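Sister chromatid cohesion protein (PDB 5T8V) probably helps to load cohesin onto chromatin, and is represented here by its helical HEAT-repeat C-terminal fragment. Local coordinates at residues Leu404-Val409 with Leu453-Thr458; Asp411-Leu416 with Leu426-Leu431; Met459-Ser464 with Ile636-Glu641. All blocks are in the same frame, centred on the assembly; numbering follows the deposited sequence.

Contact 1 of 3, residues Leu404-Val409 with Leu453-Thr458; sequences LLDLFV and LELLGT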
ATOM      1  N   LEU A 404      14.847  20.718   9.419  1.00 43.41           N
ATOM      2  CA  LEU A 404      16.277  20.615   9.685  1.00 40.42           C
ATOM      3  C   LEU A 404      16.666  19.185  10.031  1.00 37.11           C
ATOM      4  O   LEU A 404      17.733  18.713   9.628  1.00 36.80           O
ATOM      5  CB  LEU A 404      16.674  21.570  10.806  1.00 41.24           C
ATOM      6  CG  LEU A 404      16.483  23.046  10.455  1.00 45.65           C
ATOM      7  CD1 LEU A 404      15.182  23.580  11.034  1.00 47.64           C
ATOM      8  CD2 LEU A 404      17.667  23.862  10.930  1.00 45.70           C
ATOM      9  N   LEU A 405      15.816  18.482  10.783  1.00 22.18           N
ATOM     10  CA  LEU A 405      16.019  17.051  10.982  1.00 20.00           C
ATOM     11  C   LEU A 405      16.072  16.327   9.643  1.00 19.55           C
ATOM     12  O   LEU A 405      16.959  15.499   9.406  1.00 18.16           O
ATOM     13  CB  LEU A 405      14.906  16.487  11.864  1.00 20.39           C
ATOM     14  CG  LEU A 405      14.739  14.965  11.921  1.00 19.30           C
ATOM     15  CD1 LEU A 405      16.037  14.275  12.283  1.00 17.61           C
ATOM     16  CD2 LEU A 405      13.658  14.601  12.923  1.00 20.07           C
ATOM     17  N   ASP A 406      15.130  16.636   8.748  1.00 28.88           N
ATOM     18  CA  ASP A 406      15.139  16.018   7.425  1.00 29.36           C
ATOM     19  C   ASP A 406      16.444  16.301   6.693  1.00 29.68           C
ATOM     20  O   ASP A 406      17.023  15.402   6.071  1.00 29.27           O
ATOM     21  CB  ASP A 406      13.948  16.511   6.602  1.00 32.32           C
ATOM     22  CG  ASP A 406      12.630  15.920   7.066  1.00 34.93           C
ATOM     23  OD1 ASP A 406      12.641  14.830   7.678  1.00 34.76           O
ATOM     24  OD2 ASP A 406      11.578  16.544   6.809  1.00 37.55           O
ATOM     25  N   LEU A 407      16.926  17.545   6.754  1.00 35.57           N
ATOM     26  CA  LEU A 407      18.163  17.898   6.063  1.00 36.62           C
ATOM     27  C   LEU A 407      19.354  17.145   6.645  1.00 34.62           C
ATOM     28  O   LEU A 407      20.192  16.613   5.904  1.00 35.20           O
ATOM     29  CB  LEU A 407      18.389  19.408   6.145  1.00 41.05           C
ATOM     30  CG  LEU A 407      17.748  20.238   5.031  1.00 44.74           C
ATOM     31  CD1 LEU A 407      17.746  21.712   5.398  1.00 46.96           C
ATOM     32  CD2 LEU A 407      18.486  20.018   3.720  1.00 44.81           C
ATOM     33  N   PHE A 408      19.449  17.096   7.974  1.00 26.00           N
ATOM     34  CA  PHE A 408      20.516  16.333   8.609  1.00 22.91           C
ATOM     35  C   PHE A 408      20.475  14.878   8.168  1.00 19.99           C
ATOM     36  O   PHE A 408      21.503  14.300   7.798  1.00 17.72           O
ATOM     37  CB  PHE A 408      20.405  16.434  10.130  1.00 23.46           C
ATOM     38  CG  PHE A 408      20.999  17.687  10.701  1.00 25.46           C
ATOM     39  CD1 PHE A 408      22.353  17.946  10.573  1.00 25.75           C
ATOM     40  CD2 PHE A 408      20.208  18.598  11.380  1.00 27.54           C
ATOM     41  CE1 PHE A 408      22.905  19.096  11.100  1.00 27.62           C
ATOM     42  CE2 PHE A 408      20.753  19.751  11.911  1.00 29.02           C
ATOM     43  CZ  PHE A 408      22.103  20.000  11.773  1.00 29.10           C
ATOM     44  N   VAL A 409      19.291  14.268   8.196  1.00 21.11           N
ATOM     45  CA  VAL A 409      19.179  12.872   7.789  1.00 20.64           C
ATOM     46  C   VAL A 409      19.638  12.703   6.348  1.00 20.68           C
ATOM     47  O   VAL A 409      20.377  11.769   6.025  1.00 19.01           O
ATOM     48  CB  VAL A 409      17.739  12.366   7.994  1.00 20.53           C
ATOM     49  CG1 VAL A 409      17.565  10.967   7.406  1.00 20.17           C
ATOM     50  CG2 VAL A 409      17.398  12.350   9.477  1.00 19.85           C
ATOM     51  N   LEU A 453       7.971   6.525  11.362  1.00 23.69           N
ATOM     52  CA  LEU A 453       7.766   5.713  10.167  1.00 24.29           C
ATOM     53  C   LEU A 453       8.331   6.405   8.933  1.00 24.02           C
ATOM     54  O   LEU A 453       9.016   5.777   8.114  1.00 22.61           O
ATOM     55  CB  LEU A 453       6.276   5.422   9.984  1.00 25.90           C
ATOM     56  CG  LEU A 453       5.623   4.561  11.068  1.00 26.79           C
ATOM     57  CD1 LEU A 453       4.109   4.618  10.958  1.00 28.30           C
ATOM     58  CD2 LEU A 453       6.107   3.124  10.973  1.00 27.07           C
ATOM     59  N   GLU A 454       8.066   7.704   8.792  1.00 35.18           N
ATOM     60  CA  GLU A 454       8.517   8.433   7.612  1.00 36.80           C
ATOM     61  C   GLU A 454      10.035   8.400   7.485  1.00 35.08           C
ATOM     62  O   GLU A 454      10.568   8.306   6.373  1.00 35.82           O
ATOM     63  CB  GLU A 454       8.003   9.870   7.670  1.00 41.17           C
ATOM     64  CG  GLU A 454       8.485  10.758   6.536  1.00 43.96           C
ATOM     65  CD  GLU A 454       7.626  12.000   6.366  1.00 47.88           C
ATOM     66  OE1 GLU A 454       6.718  12.213   7.199  1.00 49.54           O
ATOM     67  OE2 GLU A 454       7.859  12.760   5.402  1.00 48.81           O
ATOM     68  N   LEU A 455      10.751   8.477   8.609  1.00 28.40           N
ATOM     69  CA  LEU A 455      12.210   8.443   8.555  1.00 25.58           C
ATOM     70  C   LEU A 455      12.735   7.021   8.405  1.00 23.30           C
ATOM     71  O   LEU A 455      13.674   6.780   7.637  1.00 22.15           O
ATOM     72  CB  LEU A 455      12.802   9.093   9.807  1.00 24.61           C
ATOM     73  CG  LEU A 455      12.716  10.618   9.924  1.00 25.75           C
ATOM     74  CD1 LEU A 455      13.495  11.078  11.143  1.00 24.71           C
ATOM     75  CD2 LEU A 455      13.229  11.331   8.675  1.00 27.08           C
ATOM     76  N   LEU A 456      12.151   6.070   9.135  1.00 17.75           N
ATOM     77  CA  LEU A 456      12.514   4.671   8.949  1.00 17.15           C
ATOM     78  C   LEU A 456      12.380   4.261   7.491  1.00 17.40           C
ATOM     79  O   LEU A 456      13.114   3.386   7.022  1.00 16.64           O
ATOM     80  CB  LEU A 456      11.647   3.778   9.841  1.00 17.97           C
ATOM     81  CG  LEU A 456      11.984   3.790  11.336  1.00 17.67           C
ATOM     82  CD1 LEU A 456      10.900   3.092  12.141  1.00 18.99           C
ATOM     83  CD2 LEU A 456      13.331   3.136  11.599  1.00 16.28           C
ATOM     84  N   GLY A 457      11.463   4.890   6.759  1.00 21.29           N
ATOM     85  CA  GLY A 457      11.353   4.651   5.334  1.00 21.54           C
ATOM     86  C   GLY A 457      12.589   5.083   4.570  1.00 21.52           C
ATOM     87  O   GLY A 457      13.183   4.285   3.838  1.00 21.73           O
ATOM     88  N   THR A 458      12.993   6.347   4.730  1.00 21.91           N
ATOM     89  CA  THR A 458      14.158   6.842   4.002  1.00 21.32           C
ATOM     90  C   THR A 458      15.409   6.059   4.380  1.00 20.21           C
ATOM     91  O   THR A 458      16.234   5.736   3.517  1.00 22.34           O
ATOM     92  CB  THR A 458      14.363   8.338   4.266  1.00 21.71           C
ATOM     93  OG1 THR A 458      14.639   8.546   5.652  1.00 24.06           O
ATOM     94  CG2 THR A 458      13.126   9.133   3.889  1.00 22.50           C
TER
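L455 carries most of this contact, sending its two methyl branches between L405, D406 and V409 on the facing helix. L455 CD1 meets L405 CD2 at 4.0 Å, the two side chains crossing obliquely. L455 CD2 lies 3.7 Å from D406 OD1 and, more loosely, packs against V409 CG2. L405 and V409 stand one helical turn apart, and both point at the opposite helix. The helices run nearly parallel (18°), yet their axes come no closer than 11.7 Å, a separation bridged by side chains alone.

The side towards T458 is looser. T458 OG1 is 4.2 Å from V409 CG1 and donates a 2.8 Å bond to L455 O on its own helix. With OG1 between the backbone N and the carbonyl carbon (chi1 63°), the hydroxyl meets a lone pair of L455 O in the carbonyl plane. At the partly exposed margin D406 and E454 carry like charges, but both form salt bridges to R402, which probably eases their repulsion.

This is plain helix packing within the HEAT-repeat solenoid: L431 of helix 423-440 packs against both V409 and L455, helix 610-619 lies against L453 and L456, and helix 305-315 covers F408.

Contact 2 of 3, residues Asp411-Leu416 with Leu426-Leu431; sequences DFITCL and LLLRLL
D411 OD2, held by both the backbone N of Q304 and the hydroxyl of S307, belongs to the residue just before F412 and I413, which reach L427 and L428 from the same helix. The other carboxylate oxygen, OD1, is salt-bridged to R293. The pair illustrates helix-to-helix packing between consecutive members of a HEAT-repeat solenoid: helices 402-414 and 423-440 are joined by a short connection and face each other through a seam of apolar side chains.

F412 supplies the flat surface. With CG anti to the carbonyl carbon (chi1 -59°), its ring is laid beside helix 423-440, and L427 CD1 sits over one face in a CH-pi contact, 3.8 Å from the centroid and 19° off the normal. The methyl is displaced toward the rim, nearest to CZ and CE1. M311 of helix 305-315 touches both F412 and L427.

L428 is the other main element, a leucine reaching toward the end of helix 402-414. Its CG lies 3.8 Å from F412 CB, and its CD2 meets I413 CD1 at 3.6 Å, those two side chains crossing at about a right angle. Helical geometry is lost at C415, whose N keeps a 3.0 Å bond to D411 O. Just beyond, the L416 side chain swings back with CG anti to its nitrogen (chi1 175°), bringing L416 CD1 to 3.8 Å from L428 CD1.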
ATOM      1  N   ASP A 411      21.787  14.494   4.609  1.00 21.88           N
ATOM      2  CA  ASP A 411      23.241  14.591   4.511  1.00 20.76           C
ATOM      3  C   ASP A 411      23.921  13.351   5.086  1.00 19.68           C
ATOM      4  O   ASP A 411      24.890  12.843   4.510  1.00 19.63           O
ATOM      5  CB  ASP A 411      23.732  15.852   5.216  1.00 20.95           C
ATOM      6  CG  ASP A 411      23.448  17.107   4.419  1.00 24.22           C
ATOM      7  OD1 ASP A 411      22.531  17.079   3.573  1.00 26.29           O
ATOM      8  OD2 ASP A 411      24.144  18.119   4.631  1.00 24.88           O
ATOM      9  N   PHE A 412      23.428  12.849   6.222  1.00 13.37           N
ATOM     10  CA  PHE A 412      24.007  11.643   6.805  1.00 12.15           C
ATOM     11  C   PHE A 412      23.889  10.462   5.849  1.00 11.88           C
ATOM     12  O   PHE A 412      24.842   9.696   5.676  1.00 11.25           O
ATOM     13  CB  PHE A 412      23.325  11.322   8.138  1.00 11.78           C
ATOM     14  CG  PHE A 412      23.443  12.415   9.171  1.00 12.13           C
ATOM     15  CD1 PHE A 412      24.455  13.357   9.103  1.00 12.39           C
ATOM     16  CD2 PHE A 412      22.536  12.493  10.216  1.00 12.35           C
ATOM     17  CE1 PHE A 412      24.557  14.356  10.055  1.00 12.85           C
ATOM     18  CE2 PHE A 412      22.634  13.487  11.170  1.00 12.81           C
ATOM     19  CZ  PHE A 412      23.644  14.419  11.089  1.00 13.05           C
ATOM     20  N   ILE A 413      22.723  10.296   5.223  1.00 15.46           N
ATOM     21  CA  ILE A 413      22.556   9.246   4.220  1.00 15.49           C
ATOM     22  C   ILE A 413      23.571   9.426   3.100  1.00 16.54           C
ATOM     23  O   ILE A 413      24.220   8.468   2.665  1.00 16.86           O
ATOM     24  CB  ILE A 413      21.117   9.248   3.671  1.00 17.08           C
ATOM     25  CG1 ILE A 413      20.097   9.000   4.790  1.00 17.89           C
ATOM     26  CG2 ILE A 413      20.965   8.208   2.566  1.00 17.16           C
ATOM     27  CD1 ILE A 413      20.126   7.622   5.385  1.00 17.90           C
ATOM     28  N   THR A 414      23.716  10.659   2.608  1.00 15.08           N
ATOM     29  CA  THR A 414      24.672  10.914   1.535  1.00 15.17           C
ATOM     30  C   THR A 414      26.064  10.424   1.908  1.00 15.66           C
ATOM     31  O   THR A 414      26.781   9.866   1.069  1.00 17.68           O
ATOM     32  CB  THR A 414      24.699  12.408   1.204  1.00 15.82           C
ATOM     33  OG1 THR A 414      23.454  12.786   0.605  1.00 16.94           O
ATOM     34  CG2 THR A 414      25.840  12.744   0.243  1.00 16.54           C
ATOM     35  N   CYS A 415      26.462  10.619   3.164  1.00 18.26           N
ATOM     36  CA  CYS A 415      27.793  10.257   3.628  1.00 17.23           C
ATOM     37  C   CYS A 415      27.846   8.873   4.262  1.00 15.41           C
ATOM     38  O   CYS A 415      28.889   8.500   4.805  1.00 15.04           O
ATOM     39  CB  CYS A 415      28.295  11.292   4.637  1.00 18.14           C
ATOM     40  SG  CYS A 415      28.498  12.950   3.972  1.00 20.49           S
ATOM     41  N   LEU A 416      26.753   8.108   4.206  1.00 13.68           N
ATOM     42  CA  LEU A 416      26.707   6.816   4.886  1.00 11.69           C
ATOM     43  C   LEU A 416      27.869   5.925   4.465  1.00 12.03           C
ATOM     44  O   LEU A 416      28.625   5.429   5.308  1.00 12.06           O
ATOM     45  CB  LEU A 416      25.371   6.126   4.601  1.00 11.42           C
ATOM     46  CG  LEU A 416      25.202   4.698   5.134  1.00 11.84           C
ATOM     47  CD1 LEU A 416      25.359   4.646   6.649  1.00 11.75           C
ATOM     48  CD2 LEU A 416      23.851   4.136   4.724  1.00 12.63           C
ATOM     49  N   LEU A 426      26.877   6.092  12.661  1.00  9.84           N
ATOM     50  CA  LEU A 426      26.595   6.164  14.091  1.00 12.01           C
ATOM     51  C   LEU A 426      25.389   7.055  14.367  1.00 10.53           C
ATOM     52  O   LEU A 426      24.475   6.673  15.112  1.00 10.77           O
ATOM     53  CB  LEU A 426      27.830   6.671  14.838  1.00  8.59           C
ATOM     54  CG  LEU A 426      27.694   6.856  16.350  1.00 10.65           C
ATOM     55  CD1 LEU A 426      27.169   5.599  17.020  1.00  9.16           C
ATOM     56  CD2 LEU A 426      29.038   7.250  16.939  1.00  9.03           C
ATOM     57  N   LEU A 427      25.367   8.245  13.764  1.00  9.53           N
ATOM     58  CA  LEU A 427      24.215   9.127  13.902  1.00 10.19           C
ATOM     59  C   LEU A 427      22.953   8.456  13.377  1.00 10.44           C
ATOM     60  O   LEU A 427      21.906   8.463  14.038  1.00 15.04           O
ATOM     61  CB  LEU A 427      24.482  10.437  13.164  1.00 10.54           C
ATOM     62  CG  LEU A 427      25.572  11.317  13.779  1.00 10.62           C
ATOM     63  CD1 LEU A 427      26.099  12.306  12.762  1.00 10.98           C
ATOM     64  CD2 LEU A 427      25.027  12.046  14.994  1.00 11.70           C
ATOM     65  N   LEU A 428      23.039   7.857  12.186  1.00 14.23           N
ATOM     66  CA  LEU A 428      21.892   7.154  11.621  1.00 13.96           C
ATOM     67  C   LEU A 428      21.499   5.952  12.467  1.00 13.38           C
ATOM     68  O   LEU A 428      20.313   5.621  12.559  1.00 14.15           O
ATOM     69  CB  LEU A 428      22.204   6.712  10.192  1.00 13.14           C
ATOM     70  CG  LEU A 428      22.295   7.825   9.150  1.00 13.26           C
ATOM     71  CD1 LEU A 428      22.942   7.304   7.873  1.00 13.09           C
ATOM     72  CD2 LEU A 428      20.918   8.391   8.856  1.00 14.28           C
ATOM     73  N   ARG A 429      22.474   5.282  13.082  1.00 14.83           N
ATOM     74  CA  ARG A 429      22.171   4.134  13.930  1.00 14.88           C
ATOM     75  C   ARG A 429      21.350   4.557  15.140  1.00 15.82           C
ATOM     76  O   ARG A 429      20.298   3.974  15.427  1.00 16.23           O
ATOM     77  CB  ARG A 429      23.464   3.454  14.379  1.00 15.17           C
ATOM     78  CG  ARG A 429      23.256   2.185  15.196  1.00 17.15           C
ATOM     79  CD  ARG A 429      24.371   1.987  16.211  1.00 17.10           C
ATOM     80  NE  ARG A 429      25.688   1.948  15.584  1.00 17.50           N
ATOM     81  CZ  ARG A 429      26.834   1.942  16.255  1.00 16.80           C
ATOM     82  NH1 ARG A 429      26.836   1.978  17.580  1.00 15.82           N
ATOM     83  NH2 ARG A 429      27.985   1.906  15.598  1.00 16.74           N
ATOM     84  N   LEU A 430      21.821   5.571  15.868  1.00 11.43           N
ATOM     85  CA  LEU A 430      21.085   6.016  17.048  1.00 12.19           C
ATOM     86  C   LEU A 430      19.728   6.588  16.663  1.00 13.77           C
ATOM     87  O   LEU A 430      18.725   6.350  17.350  1.00 15.10           O
ATOM     88  CB  LEU A 430      21.910   7.041  17.821  1.00 11.89           C
ATOM     89  CG  LEU A 430      23.275   6.540  18.296  1.00 11.50           C
ATOM     90  CD1 LEU A 430      24.016   7.646  19.013  1.00 13.27           C
ATOM     91  CD2 LEU A 430      23.136   5.328  19.198  1.00 11.36           C
ATOM     92  N   LEU A 431      19.670   7.339  15.563  1.00 23.18           N
ATOM     93  CA  LEU A 431      18.387   7.847  15.094  1.00 25.29           C
ATOM     94  C   LEU A 431      17.425   6.700  14.808  1.00 26.35           C
ATOM     95  O   LEU A 431      16.253   6.745  15.200  1.00 30.32           O
ATOM     96  CB  LEU A 431      18.596   8.709  13.849  1.00 26.76           C
ATOM     97  CG  LEU A 431      17.556   9.798  13.585  1.00 31.41           C
ATOM     98  CD1 LEU A 431      18.115  10.840  12.635  1.00 32.72           C
ATOM     99  CD2 LEU A 431      16.287   9.211  13.016  1.00 33.84           C
TER

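Contact 3 of 3, residues Met459-Ser464 with Ile636-Glu641; sequences MCAAIS and INQVME
A461 and V639 mark the closest backbone approach, their CA atoms 4.7 Å apart, where two helices lie side by side with the same N-to-C direction. The segment axes diverge by just 5° and pass 8.2 Å from each other, a spacing consistent with the small side chains of C460, A461 and S464.

V639 fills the interface with both methyls. V639 CG2 lies over the backbone of the partner helix, 3.7 Å from A461 N, and also meets C460 SG at 3.9 Å; V639 CG1 faces S464. The polar link comes from S464: with OG anti to the backbone N (chi1 -176°), the hydroxyl donates a 2.7 Å bond to V639 O, arriving in the carbonyl plane on a lone pair at a C=O...OG angle of 123°. Replacing S464 by an alanine would probably cost V639 O this bond and leave the helices joined here by apolar contact alone. On the solvent side the extended Q638 brings OE1 to 3.5 Å from A461 CB.

F610 of helix 610-619 touches C460, and helix 666-682 packs against N637 and M640. Close parallel packing of helices, with others alongside, is consistent with an alpha-solenoid built from HEAT repeats.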
ATOM      1  N   MET A 459      15.568   5.741   5.668  1.00 18.78           N
ATOM      2  CA  MET A 459      16.714   4.942   6.088  1.00 18.30           C
ATOM      3  C   MET A 459      16.675   3.560   5.446  1.00 18.11           C
ATOM      4  O   MET A 459      17.701   3.052   4.972  1.00 16.67           O
ATOM      5  CB  MET A 459      16.748   4.833   7.616  1.00 18.15           C
ATOM      6  CG  MET A 459      17.205   6.114   8.314  1.00 20.32           C
ATOM      7  SD  MET A 459      17.375   5.978  10.113  1.00 20.99           S
ATOM      8  CE  MET A 459      15.662   5.853  10.590  1.00 22.27           C
ATOM      9  N   CYS A 460      15.494   2.943   5.408  1.00 22.23           N
ATOM     10  CA  CYS A 460      15.350   1.650   4.750  1.00 23.73           C
ATOM     11  C   CYS A 460      15.794   1.732   3.295  1.00 23.81           C
ATOM     12  O   CYS A 460      16.580   0.900   2.822  1.00 23.01           O
ATOM     13  CB  CYS A 460      13.897   1.183   4.849  1.00 26.70           C
ATOM     14  SG  CYS A 460      13.687  -0.589   4.734  1.00 30.01           S
ATOM     15  N   ALA A 461      15.301   2.738   2.567  1.00 15.95           N
ATOM     16  CA  ALA A 461      15.712   2.927   1.181  1.00 16.31           C
ATOM     17  C   ALA A 461      17.223   3.067   1.066  1.00 15.24           C
ATOM     18  O   ALA A 461      17.842   2.489   0.165  1.00 15.26           O
ATOM     19  CB  ALA A 461      15.018   4.155   0.594  1.00 17.42           C
ATOM     20  N   ALA A 462      17.837   3.833   1.971  1.00 18.18           N
ATOM     21  CA  ALA A 462      19.282   4.024   1.915  1.00 16.94           C
ATOM     22  C   ALA A 462      20.022   2.704   2.089  1.00 15.23           C
ATOM     23  O   ALA A 462      20.973   2.412   1.353  1.00 15.07           O
ATOM     24  CB  ALA A 462      19.715   5.027   2.983  1.00 15.30           C
ATOM     25  N   ILE A 463      19.601   1.892   3.061  1.00 12.64           N
ATOM     26  CA  ILE A 463      20.237   0.593   3.266  1.00 12.23           C
ATOM     27  C   ILE A 463      20.069  -0.280   2.029  1.00 12.94           C
ATOM     28  O   ILE A 463      21.013  -0.949   1.590  1.00 13.32           O
ATOM     29  CB  ILE A 463      19.664  -0.089   4.521  1.00 12.19           C
ATOM     30  CG1 ILE A 463      19.945   0.762   5.765  1.00 14.19           C
ATOM     31  CG2 ILE A 463      20.259  -1.478   4.689  1.00 12.07           C
ATOM     32  CD1 ILE A 463      19.178   0.328   6.998  1.00 14.89           C
ATOM     33  N   SER A 464      18.865  -0.297   1.455  1.00 13.91           N
ATOM     34  CA  SER A 464      18.626  -1.089   0.253  1.00 14.77           C
ATOM     35  C   SER A 464      19.571  -0.674  -0.869  1.00 14.82           C
ATOM     36  O   SER A 464      20.180  -1.522  -1.535  1.00 15.03           O
ATOM     37  CB  SER A 464      17.170  -0.936  -0.184  1.00 15.97           C
ATOM     38  OG  SER A 464      16.882  -1.757  -1.302  1.00 16.95           O
ATOM     39  N   ILE A 636       8.801   1.938   0.048  1.00 27.06           N
ATOM     40  CA  ILE A 636       8.848   0.535  -0.353  1.00 25.86           C
ATOM     41  C   ILE A 636       9.222   0.414  -1.825  1.00 25.87           C
ATOM     42  O   ILE A 636       9.987  -0.478  -2.215  1.00 24.61           O
ATOM     43  CB  ILE A 636       7.505  -0.155  -0.049  1.00 26.76           C
ATOM     44  CG1 ILE A 636       7.281  -0.211   1.464  1.00 27.72           C
ATOM     45  CG2 ILE A 636       7.480  -1.564  -0.633  1.00 24.90           C
ATOM     46  CD1 ILE A 636       5.891  -0.663   1.874  1.00 29.64           C
ATOM     47  N   ASN A 637       8.688   1.300  -2.668  1.00 29.83           N
ATOM     48  CA  ASN A 637       9.094   1.321  -4.069  1.00 30.98           C
ATOM     49  C   ASN A 637      10.588   1.574  -4.191  1.00 29.93           C
ATOM     50  O   ASN A 637      11.292   0.868  -4.923  1.00 30.20           O
ATOM     51  CB  ASN A 637       8.304   2.382  -4.835  1.00 33.49           C
ATOM     52  CG  ASN A 637       6.940   1.888  -5.278  1.00 36.24           C
ATOM     53  OD1 ASN A 637       6.832   1.068  -6.189  1.00 36.92           O
ATOM     54  ND2 ASN A 637       5.890   2.392  -4.641  1.00 37.67           N
ATOM     55  N   GLN A 638      11.097   2.579  -3.473  1.00 28.42           N
ATOM     56  CA  GLN A 638      12.530   2.851  -3.521  1.00 26.97           C
ATOM     57  C   GLN A 638      13.334   1.636  -3.074  1.00 24.81           C
ATOM     58  O   GLN A 638      14.367   1.310  -3.674  1.00 24.30           O
ATOM     59  CB  GLN A 638      12.864   4.067  -2.659  1.00 28.32           C
ATOM     60  CG  GLN A 638      12.335   5.377  -3.221  1.00 31.95           C
ATOM     61  CD  GLN A 638      12.695   6.575  -2.366  1.00 33.56           C
ATOM     62  OE1 GLN A 638      13.022   6.438  -1.186  1.00 32.76           O
ATOM     63  NE2 GLN A 638      12.642   7.762  -2.961  1.00 35.62           N
ATOM     64  N   VAL A 639      12.874   0.944  -2.030  1.00 15.65           N
ATOM     65  CA  VAL A 639      13.583  -0.239  -1.551  1.00 14.04           C
ATOM     66  C   VAL A 639      13.615  -1.311  -2.631  1.00 14.10           C
ATOM     67  O   VAL A 639      14.648  -1.951  -2.860  1.00 13.12           O
ATOM     68  CB  VAL A 639      12.940  -0.762  -0.251  1.00 13.81           C
ATOM     69  CG1 VAL A 639      13.476  -2.144   0.108  1.00 12.60           C
ATOM     70  CG2 VAL A 639      13.201   0.200   0.895  1.00 13.55           C
ATOM     71  N   MET A 640      12.484  -1.528  -3.307  1.00 27.88           N
ATOM     72  CA  MET A 640      12.423  -2.551  -4.347  1.00 28.88           C
ATOM     73  C   MET A 640      13.347  -2.209  -5.512  1.00 30.05           C
ATOM     74  O   MET A 640      14.137  -3.047  -5.960  1.00 28.52           O
ATOM     75  CB  MET A 640      10.984  -2.709  -4.835  1.00 30.88           C
ATOM     76  CG  MET A 640      10.062  -3.402  -3.846  1.00 31.76           C
ATOM     77  SD  MET A 640       8.317  -3.219  -4.272  1.00 35.56           S
ATOM     78  CE  MET A 640       8.294  -3.869  -5.939  1.00 36.65           C
ATOM     79  N   GLU A 641      13.255  -0.979  -6.020  1.00 37.49           N
ATOM     80  CA  GLU A 641      14.070  -0.594  -7.169  1.00 38.50           C
ATOM     81  C   GLU A 641      15.553  -0.610  -6.826  1.00 35.88           C
ATOM     82  O   GLU A 641      16.391  -0.943  -7.673  1.00 36.48           O
ATOM     83  CB  GLU A 641      13.659   0.791  -7.664  1.00 41.39           C
ATOM     84  CG  GLU A 641      12.200   0.901  -8.063  1.00 45.83           C
ATOM     85  CD  GLU A 641      11.820   2.303  -8.496  1.00 49.62           C
ATOM     86  OE1 GLU A 641      12.555   2.895  -9.315  1.00 51.31           O
ATOM     87  OE2 GLU A 641      10.790   2.816  -8.009  1.00 50.63           O
TER

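Overall arrangement
From the N terminus, helix 402-414 comes first and takes part in two closures. Contact 2 ties it to the next helix, 423-440, with nine residues between the two segments; contact 1 then joins it to helix 446-474, so the smaller loop nests inside the larger. Contact 3 follows in series: it starts at M459, directly after T458, and carries helix 446-474 over 171 intervening residues to helix 628-642. L431 of contact 2 also packs on L405 of contact 1, and I413 of contact 2 meets A462 of contact 3. Local packing is thereby coupled to longer-range association, tying neighbouring helices of the solenoid to one farther along the chain.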